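PDB 3K6K: Esterase/lipase from Uncultured bacterium, which probably hydrolyses carboxylic ester bonds, as an esterase related to hormone-sensitive lipase and built on the alpha/beta hydrolase fold. Local coordinates for residues 18-22 / 277-281; 84-88 / 99-103; 188-194 / 230-234; 194-200 / 251-255; 243-249 / 270-276. All blocks are in the same frame, centred on the assembly; numbering follows the deposited sequence.

Contact 1 of 5, residues 18-22 / 277-281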
# COMPACT_ATOMS: atom_id res chain seq x y z
N PRO A 18 19.71 10.19 1.83
CA PRO A 18 18.45 10.88 1.86
C PRO A 18 18.27 11.95 2.94
O PRO A 18 17.62 12.98 2.68
CB PRO A 18 17.44 9.74 2.00
CG PRO A 18 18.05 8.69 1.13
CD PRO A 18 19.53 8.75 1.53
N ARG A 19 18.82 11.75 4.13
CA ARG A 19 18.58 12.72 5.21
C ARG A 19 19.28 14.06 4.90
O ARG A 19 18.86 15.11 5.38
CB ARG A 19 18.96 12.14 6.57
CG ARG A 19 17.92 11.13 7.15
CD ARG A 19 18.41 10.66 8.53
NE ARG A 19 18.47 11.81 9.46
CZ ARG A 19 19.03 11.83 10.68
NH1 ARG A 19 19.61 10.75 11.21
NH2 ARG A 19 18.99 12.96 11.38
N ASP A 20 20.31 13.98 4.06
CA ASP A 20 21.11 15.15 3.71
C ASP A 20 20.34 15.95 2.68
O ASP A 20 20.35 17.16 2.74
CB ASP A 20 22.55 14.78 3.25
CG ASP A 20 23.38 14.18 4.41
OD1 ASP A 20 22.95 14.41 5.59
OD2 ASP A 20 24.40 13.46 4.20
N PHE A 21 19.65 15.24 1.78
CA PHE A 21 18.87 15.90 0.75
C PHE A 21 17.70 16.61 1.43
O PHE A 21 17.36 17.71 1.04
CB PHE A 21 18.37 14.90 -0.30
CG PHE A 21 17.57 15.56 -1.45
CD1 PHE A 21 16.29 15.09 -1.79
CD2 PHE A 21 18.11 16.61 -2.19
CE1 PHE A 21 15.57 15.67 -2.84
CE2 PHE A 21 17.40 17.21 -3.24
CZ PHE A 21 16.11 16.72 -3.56
N LEU A 22 17.12 15.97 2.45
CA LEU A 22 16.05 16.60 3.23
C LEU A 22 16.48 17.93 3.85
O LEU A 22 15.69 18.88 3.90
CB LEU A 22 15.51 15.68 4.35
CG LEU A 22 14.83 14.45 3.75
CD1 LEU A 22 14.45 13.42 4.80
CD2 LEU A 22 13.60 14.86 2.86
N PRO A 277 10.78 5.48 2.63
CA PRO A 277 11.52 6.02 3.78
C PRO A 277 12.36 7.28 3.42
O PRO A 277 13.12 7.29 2.43
CB PRO A 277 12.46 4.86 4.20
CG PRO A 277 12.01 3.65 3.45
CD PRO A 277 10.97 4.03 2.44
N ASP A 278 12.27 8.32 4.24
CA ASP A 278 13.11 9.53 4.02
C ASP A 278 12.91 10.24 2.64
O ASP A 278 13.77 11.04 2.23
CB ASP A 278 14.61 9.19 4.15
CG ASP A 278 14.99 8.63 5.53
OD1 ASP A 278 14.49 9.12 6.56
OD2 ASP A 278 15.84 7.72 5.57
N MET A 279 11.84 9.92 1.91
CA MET A 279 11.57 10.62 0.62
C MET A 279 10.57 11.76 0.78
O MET A 279 9.58 11.63 1.50
CB MET A 279 11.11 9.65 -0.48
CG MET A 279 12.24 8.68 -0.91
SD MET A 279 13.56 9.70 -1.64
CE MET A 279 14.66 9.54 -0.22
N PRO A 280 10.83 12.89 0.14
CA PRO A 280 9.89 14.02 0.26
C PRO A 280 8.84 13.94 -0.83
O PRO A 280 8.85 12.99 -1.63
CB PRO A 280 10.79 15.24 -0.01
CG PRO A 280 11.77 14.67 -1.13
CD PRO A 280 12.10 13.30 -0.52
N HIS A 281 7.98 14.94 -0.87
CA HIS A 281 6.90 15.03 -1.82
C HIS A 281 7.40 14.83 -3.23
O HIS A 281 8.39 15.45 -3.62
CB HIS A 281 6.33 16.43 -1.70
CG HIS A 281 4.95 16.56 -2.24
ND1 HIS A 281 3.96 15.64 -1.99
CD2 HIS A 281 4.39 17.53 -3.01
CE1 HIS A 281 2.85 16.03 -2.58
NE2 HIS A 281 3.08 17.17 -3.21
O HOH W 1 15.37 12.83 0.93

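Contact 2 of 5, residues 84-88 / 99-103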
# COMPACT_ATOMS: atom_id res chain seq x y z
N LEU A 84 -1.11 8.99 -20.29
CA LEU A 84 -1.63 10.30 -20.31
C LEU A 84 -1.27 10.89 -18.94
O LEU A 84 -1.79 10.41 -17.95
CB LEU A 84 -3.15 10.23 -20.47
CG LEU A 84 -3.90 11.56 -20.39
CD1 LEU A 84 -3.20 12.59 -21.34
CD2 LEU A 84 -5.40 11.41 -20.74
N TYR A 85 -0.39 11.91 -18.93
CA TYR A 85 0.19 12.45 -17.69
C TYR A 85 -0.37 13.84 -17.23
O TYR A 85 -0.43 14.78 -18.03
CB TYR A 85 1.74 12.50 -17.75
CG TYR A 85 2.36 12.70 -16.38
CD1 TYR A 85 2.49 13.98 -15.84
CD2 TYR A 85 2.78 11.59 -15.61
CE1 TYR A 85 3.01 14.14 -14.54
CE2 TYR A 85 3.30 11.73 -14.35
CZ TYR A 85 3.41 13.02 -13.80
OH TYR A 85 3.91 13.18 -12.52
N PHE A 86 -0.71 13.97 -15.95
CA PHE A 86 -1.08 15.26 -15.42
C PHE A 86 -0.07 15.75 -14.36
O PHE A 86 0.15 15.07 -13.38
CB PHE A 86 -2.50 15.25 -14.82
CG PHE A 86 -3.51 14.55 -15.65
CD1 PHE A 86 -3.76 14.93 -16.96
CD2 PHE A 86 -4.26 13.49 -15.11
CE1 PHE A 86 -4.71 14.28 -17.73
CE2 PHE A 86 -5.23 12.82 -15.88
CZ PHE A 86 -5.46 13.21 -17.18
N HIS A 87 0.52 16.93 -14.54
CA HIS A 87 1.56 17.43 -13.65
C HIS A 87 0.96 17.97 -12.35
O HIS A 87 -0.21 18.22 -12.26
CB HIS A 87 2.37 18.54 -14.37
CG HIS A 87 1.59 19.80 -14.54
ND1 HIS A 87 0.90 20.11 -15.70
CD2 HIS A 87 1.31 20.79 -13.66
CE1 HIS A 87 0.30 21.28 -15.54
NE2 HIS A 87 0.52 21.70 -14.32
N GLY A 88 1.78 18.12 -11.33
CA GLY A 88 1.31 18.66 -10.09
C GLY A 88 1.73 20.10 -9.99
O GLY A 88 2.29 20.68 -10.97
N HIS A 99 8.01 19.33 -15.70
CA HIS A 99 7.98 17.92 -15.24
C HIS A 99 8.73 17.00 -16.23
O HIS A 99 8.87 15.77 -16.03
CB HIS A 99 6.55 17.46 -14.94
CG HIS A 99 6.01 18.04 -13.67
ND1 HIS A 99 5.51 17.25 -12.64
CD2 HIS A 99 5.99 19.31 -13.21
CE1 HIS A 99 5.16 18.03 -11.63
NE2 HIS A 99 5.43 19.29 -11.95
N LEU A 100 9.30 17.65 -17.24
CA LEU A 100 10.06 16.91 -18.19
C LEU A 100 10.95 15.97 -17.52
O LEU A 100 11.01 14.82 -17.98
CB LEU A 100 10.87 17.80 -19.13
CG LEU A 100 9.83 18.42 -20.03
CD1 LEU A 100 10.46 19.58 -20.77
CD2 LEU A 100 9.33 17.39 -20.97
N VAL A 101 11.67 16.41 -16.50
CA VAL A 101 12.56 15.56 -15.74
C VAL A 101 11.94 14.22 -15.31
O VAL A 101 12.52 13.22 -15.51
CB VAL A 101 13.28 16.27 -14.55
CG1 VAL A 101 12.33 16.83 -13.56
CG2 VAL A 101 14.21 15.35 -13.89
N LEU A 102 10.74 14.25 -14.78
CA LEU A 102 10.07 13.07 -14.34
C LEU A 102 9.51 12.25 -15.55
O LEU A 102 9.80 11.05 -15.66
CB LEU A 102 9.01 13.44 -13.33
CG LEU A 102 8.04 12.35 -12.82
CD1 LEU A 102 8.69 11.02 -12.66
CD2 LEU A 102 7.44 12.78 -11.49
N THR A 103 8.77 12.92 -16.45
CA THR A 103 7.96 12.26 -17.51
C THR A 103 8.75 11.68 -18.66
O THR A 103 8.34 10.69 -19.27
CB THR A 103 6.87 13.19 -18.10
OG1 THR A 103 7.45 14.31 -18.78
CG2 THR A 103 5.95 13.68 -17.00

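Contact 3 of 5, residues 188-194 / 230-234. With SO4 (sulfate ion), chain F.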
# COMPACT_ATOMS: atom_id res chain seq x y z
N VAL A 188 -5.46 14.63 -2.67
CA VAL A 188 -6.78 14.14 -2.90
C VAL A 188 -7.76 14.51 -1.82
O VAL A 188 -8.92 14.07 -1.86
CB VAL A 188 -6.81 12.62 -3.12
CG1 VAL A 188 -6.41 12.31 -4.53
CG2 VAL A 188 -5.93 11.89 -2.10
N ASP A 189 -7.32 15.30 -0.85
CA ASP A 189 -8.24 15.79 0.18
C ASP A 189 -8.00 17.26 0.46
O ASP A 189 -7.24 17.57 1.36
CB ASP A 189 -8.05 15.03 1.47
CG ASP A 189 -9.16 15.31 2.48
OD1 ASP A 189 -9.26 14.59 3.48
OD2 ASP A 189 -9.94 16.26 2.27
N LEU A 190 -8.66 18.15 -0.28
CA LEU A 190 -8.49 19.60 -0.08
C LEU A 190 -9.05 20.13 1.22
O LEU A 190 -8.94 21.35 1.49
CB LEU A 190 -9.02 20.40 -1.25
CG LEU A 190 -7.87 20.46 -2.27
CD1 LEU A 190 -7.56 19.05 -2.85
CD2 LEU A 190 -8.25 21.44 -3.40
N THR A 191 -9.59 19.25 2.05
CA THR A 191 -9.87 19.65 3.44
C THR A 191 -8.65 19.74 4.32
O THR A 191 -8.71 20.38 5.35
CB THR A 191 -10.95 18.78 4.16
OG1 THR A 191 -10.37 17.56 4.62
CG2 THR A 191 -12.18 18.47 3.28
N LEU A 192 -7.56 19.04 3.99
CA LEU A 192 -6.31 19.15 4.76
C LEU A 192 -6.46 19.00 6.29
O LEU A 192 -6.15 19.94 7.02
CB LEU A 192 -5.60 20.48 4.45
CG LEU A 192 -5.35 20.85 2.96
CD1 LEU A 192 -5.05 22.31 2.83
CD2 LEU A 192 -4.19 20.09 2.37
N SER A 193 -6.82 17.80 6.78
CA SER A 193 -7.42 17.65 8.13
C SER A 193 -7.03 16.36 8.81
O SER A 193 -7.25 16.17 10.02
CB SER A 193 -8.93 17.88 8.05
OG SER A 193 -9.57 16.88 7.27
N ARG A 194 -6.45 15.46 8.00
CA ARG A 194 -6.15 14.07 8.32
C ARG A 194 -4.82 13.99 9.10
O ARG A 194 -4.16 15.02 9.32
CB ARG A 194 -6.15 13.27 6.98
CG ARG A 194 -7.60 12.96 6.62
CD ARG A 194 -8.00 12.35 5.28
NE ARG A 194 -8.92 11.33 5.69
CZ ARG A 194 -10.24 11.43 5.78
NH1 ARG A 194 -10.93 12.47 5.34
NH2 ARG A 194 -10.89 10.41 6.29
N ILE A 230 -13.30 17.17 -6.68
CA ILE A 230 -12.24 17.98 -6.10
C ILE A 230 -11.38 17.12 -5.12
O ILE A 230 -10.16 17.06 -5.23
CB ILE A 230 -12.88 19.20 -5.32
CG1 ILE A 230 -13.67 20.11 -6.26
CG2 ILE A 230 -11.83 20.04 -4.57
CD1 ILE A 230 -14.22 21.36 -5.58
N SER A 231 -12.04 16.52 -4.14
CA SER A 231 -11.40 15.65 -3.14
C SER A 231 -11.86 14.16 -3.28
O SER A 231 -12.73 13.66 -2.50
CB SER A 231 -11.62 16.17 -1.72
OG SER A 231 -11.11 17.50 -1.54
N PRO A 232 -11.26 13.44 -4.25
CA PRO A 232 -11.75 12.11 -4.58
C PRO A 232 -11.80 11.16 -3.39
O PRO A 232 -12.53 10.17 -3.40
CB PRO A 232 -10.75 11.67 -5.67
CG PRO A 232 -10.37 12.96 -6.35
CD PRO A 232 -10.14 13.82 -5.14
N VAL A 233 -11.07 11.47 -2.34
CA VAL A 233 -11.22 10.75 -1.10
C VAL A 233 -12.71 10.61 -0.65
O VAL A 233 -13.11 9.60 -0.07
CB VAL A 233 -10.25 11.35 -0.05
CG1 VAL A 233 -10.77 11.25 1.29
CG2 VAL A 233 -8.89 10.67 -0.14
N TYR A 234 -13.54 11.59 -0.96
CA TYR A 234 -14.95 11.56 -0.58
C TYR A 234 -15.82 10.96 -1.68
O TYR A 234 -17.01 10.96 -1.53
CB TYR A 234 -15.41 12.98 -0.15
CG TYR A 234 -14.55 13.45 1.02
CD1 TYR A 234 -14.76 12.96 2.31
CD2 TYR A 234 -13.46 14.30 0.81
CE1 TYR A 234 -13.91 13.32 3.36
CE2 TYR A 234 -12.62 14.67 1.85
CZ TYR A 234 -12.84 14.19 3.11
OH TYR A 234 -11.99 14.55 4.15
S SO4 F . -14.56 10.58 6.76
O1 SO4 F . -13.35 10.81 7.56
O2 SO4 F . -15.39 9.59 7.48
O3 SO4 F . -15.24 11.85 6.47
O4 SO4 F . -14.28 10.03 5.44

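Contact 4 of 5, residues 194-200 / 251-255. With SO4 (sulfate ion), chain F.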
# COMPACT_ATOMS: atom_id res chain seq x y z
N ARG A 194 -6.45 15.46 8.00
CA ARG A 194 -6.15 14.07 8.32
C ARG A 194 -4.82 13.99 9.10
O ARG A 194 -4.16 15.02 9.32
CB ARG A 194 -6.15 13.27 6.98
CG ARG A 194 -7.60 12.96 6.62
CD ARG A 194 -8.00 12.35 5.28
NE ARG A 194 -8.92 11.33 5.69
CZ ARG A 194 -10.24 11.43 5.78
NH1 ARG A 194 -10.93 12.47 5.34
NH2 ARG A 194 -10.89 10.41 6.29
N TRP A 195 -4.42 12.80 9.53
CA TRP A 195 -3.34 12.65 10.49
C TRP A 195 -1.98 13.25 10.04
O TRP A 195 -1.34 14.00 10.83
CB TRP A 195 -3.20 11.19 10.88
CG TRP A 195 -2.11 10.91 11.86
CD1 TRP A 195 -2.26 10.89 13.23
CD2 TRP A 195 -0.69 10.62 11.61
NE1 TRP A 195 -1.04 10.59 13.83
CE2 TRP A 195 -0.07 10.42 12.86
CE3 TRP A 195 0.09 10.47 10.45
CZ2 TRP A 195 1.30 10.12 13.00
CZ3 TRP A 195 1.45 10.16 10.60
CH2 TRP A 195 2.05 10.01 11.87
N SER A 196 -1.52 12.95 8.81
CA SER A 196 -0.20 13.45 8.39
C SER A 196 -0.22 14.97 8.26
O SER A 196 0.82 15.62 8.45
CB SER A 196 0.30 12.80 7.07
OG SER A 196 -0.64 12.94 6.00
N ASN A 197 -1.37 15.55 7.93
CA ASN A 197 -1.46 17.01 7.77
C ASN A 197 -0.95 17.77 8.97
O ASN A 197 -0.39 18.86 8.83
CB ASN A 197 -2.87 17.48 7.48
CG ASN A 197 -3.37 16.94 6.19
OD1 ASN A 197 -3.39 17.63 5.15
ND2 ASN A 197 -3.70 15.67 6.21
N SER A 198 -1.12 17.21 10.14
CA SER A 198 -0.68 17.96 11.32
C SER A 198 0.57 17.28 11.85
O SER A 198 1.56 17.93 12.18
CB SER A 198 -1.77 18.02 12.39
OG SER A 198 -2.24 16.72 12.66
N ASN A 199 0.57 15.96 11.86
CA ASN A 199 1.74 15.31 12.38
C ASN A 199 3.03 15.53 11.64
O ASN A 199 4.12 15.64 12.27
CB ASN A 199 1.44 13.86 12.61
CG ASN A 199 0.60 13.67 13.84
OD1 ASN A 199 1.13 13.55 14.93
ND2 ASN A 199 -0.73 13.68 13.68
N LEU A 200 2.94 15.58 10.32
CA LEU A 200 4.13 15.50 9.55
C LEU A 200 4.41 16.82 8.88
O LEU A 200 5.35 16.92 8.10
CB LEU A 200 4.05 14.36 8.53
CG LEU A 200 3.98 12.89 8.98
CD1 LEU A 200 3.93 12.03 7.76
CD2 LEU A 200 5.15 12.43 9.85
N GLU A 251 5.82 13.56 4.32
CA GLU A 251 4.74 14.14 3.57
C GLU A 251 3.52 14.55 4.42
O GLU A 251 2.84 13.72 5.05
CB GLU A 251 4.35 13.18 2.45
CG GLU A 251 5.43 13.04 1.43
CD GLU A 251 4.88 12.92 0.02
OE1 GLU A 251 3.97 13.69 -0.26
OE2 GLU A 251 5.34 12.07 -0.80
N ALA A 252 3.25 15.85 4.42
CA ALA A 252 2.03 16.36 5.03
C ALA A 252 0.78 15.63 4.45
O ALA A 252 -0.23 15.54 5.13
CB ALA A 252 1.91 17.86 4.76
N LEU A 253 0.87 15.16 3.19
CA LEU A 253 -0.21 14.52 2.41
C LEU A 253 -0.06 12.96 2.33
O LEU A 253 -0.58 12.28 1.44
CB LEU A 253 -0.31 15.13 1.01
CG LEU A 253 -0.43 16.66 0.86
CD1 LEU A 253 -0.71 17.08 -0.58
CD2 LEU A 253 -1.56 17.17 1.78
N LEU A 254 0.69 12.41 3.26
CA LEU A 254 0.78 10.97 3.41
C LEU A 254 -0.57 10.36 3.67
O LEU A 254 -0.84 9.26 3.17
CB LEU A 254 1.71 10.57 4.56
CG LEU A 254 1.85 9.04 4.80
CD1 LEU A 254 2.51 8.37 3.65
CD2 LEU A 254 2.66 8.75 6.11
N SER A 255 -1.41 11.02 4.48
CA SER A 255 -2.69 10.38 4.80
C SER A 255 -3.62 10.46 3.56
O SER A 255 -4.62 9.77 3.54
CB SER A 255 -3.35 10.95 6.06
OG SER A 255 -2.50 10.81 7.20
S SO4 F . -14.56 10.58 6.76
O1 SO4 F . -13.35 10.81 7.56
O2 SO4 F . -15.39 9.59 7.48
O3 SO4 F . -15.24 11.85 6.47
O4 SO4 F . -14.28 10.03 5.44

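Contact 5 of 5, residues 243-249 / 270-276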
# COMPACT_ATOMS: atom_id res chain seq x y z
N MET A 243 -4.95 0.72 -9.25
CA MET A 243 -4.21 1.87 -8.81
C MET A 243 -2.85 1.44 -8.25
O MET A 243 -2.76 0.45 -7.51
CB MET A 243 -5.00 2.56 -7.73
CG MET A 243 -6.26 3.30 -8.20
SD MET A 243 -6.99 4.05 -6.72
CE MET A 243 -8.38 5.03 -7.29
N LEU A 244 -1.79 2.17 -8.65
CA LEU A 244 -0.49 2.09 -8.02
C LEU A 244 -0.28 3.50 -7.48
O LEU A 244 -0.38 4.47 -8.23
CB LEU A 244 0.59 1.69 -9.02
CG LEU A 244 2.03 1.59 -8.45
CD1 LEU A 244 2.29 0.30 -7.55
CD2 LEU A 244 3.07 1.72 -9.58
N ILE A 245 -0.10 3.62 -6.16
CA ILE A 245 0.25 4.87 -5.47
C ILE A 245 1.70 4.77 -4.92
O ILE A 245 2.10 3.79 -4.27
CB ILE A 245 -0.78 5.20 -4.31
CG1 ILE A 245 -2.22 5.18 -4.81
CG2 ILE A 245 -0.50 6.59 -3.72
CD1 ILE A 245 -3.16 5.10 -3.77
N HIS A 246 2.54 5.74 -5.23
CA HIS A 246 3.80 5.87 -4.50
C HIS A 246 3.80 7.12 -3.65
O HIS A 246 3.11 8.09 -4.00
CB HIS A 246 4.97 5.89 -5.44
CG HIS A 246 5.33 4.54 -5.93
ND1 HIS A 246 6.52 4.27 -6.56
CD2 HIS A 246 4.67 3.37 -5.81
CE1 HIS A 246 6.56 2.98 -6.86
NE2 HIS A 246 5.46 2.41 -6.39
N VAL A 247 4.54 7.14 -2.55
CA VAL A 247 4.59 8.36 -1.75
C VAL A 247 5.79 8.25 -0.80
O VAL A 247 6.32 7.14 -0.59
CB VAL A 247 3.20 8.54 -0.98
CG1 VAL A 247 2.92 7.32 -0.01
CG2 VAL A 247 3.07 9.87 -0.28
N GLY A 248 6.22 9.38 -0.23
CA GLY A 248 7.30 9.41 0.74
C GLY A 248 6.80 9.54 2.16
O GLY A 248 5.63 9.91 2.39
N SER A 249 7.67 9.21 3.10
CA SER A 249 7.45 9.42 4.50
C SER A 249 7.29 10.88 4.88
O SER A 249 6.49 11.18 5.79
CB SER A 249 8.64 8.88 5.32
OG SER A 249 9.88 9.01 4.60
N SER A 270 -8.56 -2.36 -7.12
CA SER A 270 -7.21 -2.92 -6.79
C SER A 270 -6.31 -1.76 -6.39
O SER A 270 -6.32 -0.74 -7.07
CB SER A 270 -6.59 -3.61 -7.98
OG SER A 270 -5.32 -4.10 -7.66
N VAL A 271 -5.57 -1.89 -5.28
CA VAL A 271 -4.72 -0.80 -4.89
C VAL A 271 -3.43 -1.33 -4.34
O VAL A 271 -3.41 -2.22 -3.47
CB VAL A 271 -5.35 0.15 -3.80
CG1 VAL A 271 -4.38 1.29 -3.51
CG2 VAL A 271 -6.65 0.77 -4.27
N GLU A 272 -2.35 -0.79 -4.85
CA GLU A 272 -1.04 -1.10 -4.32
C GLU A 272 -0.34 0.19 -3.99
O GLU A 272 -0.23 1.09 -4.82
CB GLU A 272 -0.23 -1.87 -5.35
CG GLU A 272 -1.03 -2.92 -6.07
CD GLU A 272 -0.22 -3.64 -7.18
OE1 GLU A 272 -0.77 -3.77 -8.31
OE2 GLU A 272 0.96 -4.04 -6.90
N LEU A 273 0.13 0.28 -2.78
CA LEU A 273 0.66 1.49 -2.27
C LEU A 273 2.02 1.16 -1.69
O LEU A 273 2.10 0.23 -0.87
CB LEU A 273 -0.24 1.96 -1.18
CG LEU A 273 -0.11 3.24 -0.34
CD1 LEU A 273 0.07 2.90 1.11
CD2 LEU A 273 0.90 4.26 -0.84
N LYS A 274 3.07 1.89 -2.12
CA LYS A 274 4.35 1.84 -1.48
C LYS A 274 4.70 3.20 -0.86
O LYS A 274 4.54 4.25 -1.47
CB LYS A 274 5.42 1.39 -2.48
CG LYS A 274 6.75 1.00 -1.86
CD LYS A 274 7.62 0.39 -2.96
CE LYS A 274 9.01 -0.06 -2.49
NZ LYS A 274 9.53 -0.85 -3.65
N ILE A 275 5.23 3.17 0.36
CA ILE A 275 5.66 4.36 1.02
C ILE A 275 7.16 4.34 1.19
O ILE A 275 7.69 3.35 1.73
CB ILE A 275 5.04 4.44 2.39
CG1 ILE A 275 3.50 4.50 2.26
CG2 ILE A 275 5.56 5.67 3.09
CD1 ILE A 275 2.82 4.37 3.62
N TRP A 276 7.82 5.42 0.81
CA TRP A 276 9.27 5.42 0.71
C TRP A 276 9.99 6.20 1.81
O TRP A 276 9.88 7.42 1.88
CB TRP A 276 9.76 5.90 -0.68
CG TRP A 276 9.26 5.07 -1.84
CD1 TRP A 276 7.98 5.05 -2.34
CD2 TRP A 276 10.04 4.21 -2.73
NE1 TRP A 276 7.90 4.18 -3.43
CE2 TRP A 276 9.15 3.68 -3.70
CE3 TRP A 276 11.40 3.84 -2.79
CZ2 TRP A 276 9.56 2.81 -4.68
CZ3 TRP A 276 11.79 2.97 -3.76
CH2 TRP A 276 10.87 2.47 -4.71
O HOH W 2 -3.32 -2.18 -8.23

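Contact 1 of 5, residues 18-22 / 277-281
Pro18, at the start of helix 18-30, rests on the loop that follows strand 271-276. Its CB lies 3.6 Å from Asp278 CB, and Met279 CE comes just as near to the pyrrolidine ring, touching both CB and CG. The methionine sets out away from the helix; bends at chi2 (-64°) and chi3 (106°) bring its terminal methyl back against Pro18. One turn further on, Leu22 lays its two methyls on the loop: Leu22 CD1 is 3.6 Å from Asp278 O, while Leu22 CD2 is 4.0 Å from Pro280 CD. Phe21 adds a looser touch, with CE1 4.3 Å from Pro280 CG. The polar link is indirect. One water donates to Pro18 O at 2.9 Å and to Asp278 O at 2.7 Å, lying in the plane of the Phe21 ring at its edge. Pro18 O also takes the amide of Leu22, which closes the first helical turn.

Farther out, Phe21 meets the rings of Tyr286 and Phe289, and the backbone of Met279 bonds to Glu250. Farther along this loop lies His281, whose ND1 is hydrogen-bonded to Glu251 in an arrangement consistent with the Ser-His-Glu triad completed by Ser157. Arg19 NE and Asp278 OD1 stay 5.6 Å apart, so opposite charges add at most a weak long-range attraction. The N-terminal helix is therefore held to this loop mainly by apolar carbon contacts and one shared water.

Contact 2 of 5, residues 84-88 / 99-103
In the beta-alpha-beta unit formed by strand 82-86, helix 96-110 and strand 113-117, Tyr85 and His87 face Thr103 and His99 where the strand runs out into its loop. His87 and Gly88 open the HGGG sequence whose glycines, in relatives of hormone-sensitive lipase, build the oxyanion hole; the same role is probable here. Thr103 sets its methyl squarely over the Tyr85 ring, with CG2 3.7 Å from the ring centroid in a CH-pi contact. Its chi1 of 65° serves both ends: CG2 goes to the ring, while OG1 is turned to Gln73 and hydrogen-bonds to its NE2. Leu102 crosses the tyrosine at about a right angle, bringing CD2 to 3.7 Å from Tyr85 OH. That hydroxyl is itself hydrogen-bonded to Asp156 OD1, which fixes the outer end of the ring.

His87 meets His99 twice. The CB of His87 stands over the centre of the His99 ring, 3.7 Å from its centroid, and the edge of the His87 imidazole is directed at the His99 face in an edge-to-face pair with planes 55° apart. The His87 ring is also stacked on Tyr119.

The axes of strand 84-86 and helix segment 99-103 pass 10.8 Å apart, their N-to-C directions 143° apart. Strands 113-117 and 151-156 flank strand 82-86, and Tyr85 and Thr103 both pack on Leu114, while His99 reaches Asp156 and the loop residue Met285.

Contact 3 of 5, residues 188-194 / 230-234
Asp189 and Tyr234 meet in an unusually dense polar cluster, where one carboxylate is engaged at both oxygens. Tyr234 OH donates a weak bond to Asp189 OD1 (2.8 Å), the carboxylate and ring planes standing 77° apart. Arg194 NH1 reaches the same oxygen almost head-on, forming a salt bridge of 3.3 Å with Asp189 OD1. The other oxygen closes an Asx turn: Asp189 OD2 accepts from Thr191 N at 3.0 Å and from Thr191 OG1 at 2.7 Å, both donors lying on the same face of the carboxylate, well out of its plane. At a chi1 of -169° CG lies beside the carbonyl carbon, which brings OD2 to the amide and hydroxyl two residues on.

Beside this cluster, Leu190 N donates to Ser231 OG at 2.8 Å, and that hydroxyl is also bonded to Arg225 O. Val233 N makes a weak 3.4 Å bond to Val188 O. Next to that bond, Val188 CG2 packs on Val233 CG2, while Val233 CG1 covers one face of the Tyr234 ring and one face of the Arg194 guanidinium.

An alanine here instead of Asp189 is likely to leave Arg194 NH1 without its carboxylate partner, Tyr234 OH without its weak acceptor and the turn without its side-chain acceptor.

Arg194 NH2 bonds to sulfate O1 at 2.8 Å; Arg263 binds the same ion, probably from the crystallisation liquor. So many donors would tend to keep Asp189 ionised, while Arg194 bridges this buried carboxylate and the sulfate.

Contact 4 of 5, residues 194-200 / 251-255
Ser196 and Ser255 exchange bonds, the hydroxyl of each taking the backbone amide of the other: Ser255 N to Ser196 OG is 2.6 Å, and Ser196 N to Ser255 OG is 2.9 Å. The two hydroxyls are turned differently: Ser196 holds OG between its own N and carbonyl carbon (chi1 55°), whereas Ser255 has OG anti to the carbonyl carbon (chi1 -59°). Ser196 OG also donates to Ala252 O at 2.8 Å, approaching from well above that carbonyl plane. A valine in place of Ser196 would probably leave both Ser255 N and Ala252 O without this partner and disturb the start of helix 254-266.

Around the pair carbon contacts fill in: Leu200 CD1 reaches Leu254 CD2 at 3.9 Å and touches Glu251 O, and Arg194 CB rests against Ser255 CB at 3.8 Å. Separately, Asn199 folds back so that ND2 bonds to Trp195 O at 2.9 Å and hangs over the rim of the indole.

The second subunit adds Glu262, hydrogen-bonded to Ser255 OG, and Arg263, in a cation-pi contact with Trp195. Glu251, whose OE1 bonds to His281 and OE2 to Ser185, begins the 251-254 turn, so the serine exchange ties helix 195-199 and the dimer interface to the backbone beside the probable triad acid.

Contact 5 of 5, residues 243-249 / 270-276
Met243 O is gripped twice, by Glu272 N at 3.0 Å and by a water at 2.8 Å that also bonds Ser270 OG and Glu272 OE1. It lies near the start of the parallel ladder between strands 243-248 and 271-276, joined through helix 254-266 as the last beta-alpha-beta unit of the alpha/beta hydrolase sheet. Glu272 OE1 is also hydrogen-bonded to Trp303 NE1. The strand axes diverge by only 17°, and amides from the two sides take turns, Ile245 N to Glu272 O and then Lys274 N to Ile245 O among them.

On the face of Ile245, Val247, Leu273 and Ile275, Val247 CG1 touches Ile275 CG1 at 3.7 Å and Leu273 CD2 at 3.8 Å; Ile245 and Val247 then pack on Ser257 of helix 254-266. The other face carries Leu244 and Glu272 as well as His246, Lys274 and Trp276. Trp276 NE1 stands 3.4 Å above the plane of the His246 ring, toward its rim, with the two rings inclined at 55°. Lys274, fully extended (chi1 -167°), runs its CE over a face of the indole before NZ forms a salt bridge with Glu299. The ND1 of His246 bonds to Ser296 OG, so helix 291-305 secures this face.

Strand 271-276 pairs antiparallel with a strand of the second subunit, carrying the sheet across the dimer. At the far end, Trp276 N meets Val247 O at 2.7 Å in the carbonyl plane, and the edge of the indole comes to the same oxygen with CD1 at 3.2 Å.

Contacts 2 and 5 belong to one sheet: contact 2 sets a strand against its helix through ring faces deep in the chain, whereas contact 5 joins neighbouring strands by regular backbone bonds and reaches the dimer interface. Contacts 3 and 4 are buried but farther from the centre, one between loops, the other between helix starts and turns; they share Arg194 and its sulfate, and rely on side-chain hydroxyls, with a salt bridge added in contact 3. Contact 1, only partly buried, is held mainly by carbon contacts and a shared water. It encloses the other four along the chain and touches contact 4 through His281 and Glu251, the probable triad pair. Leu254 of contact 4 packs on Val247 and Ile275 of contact 5.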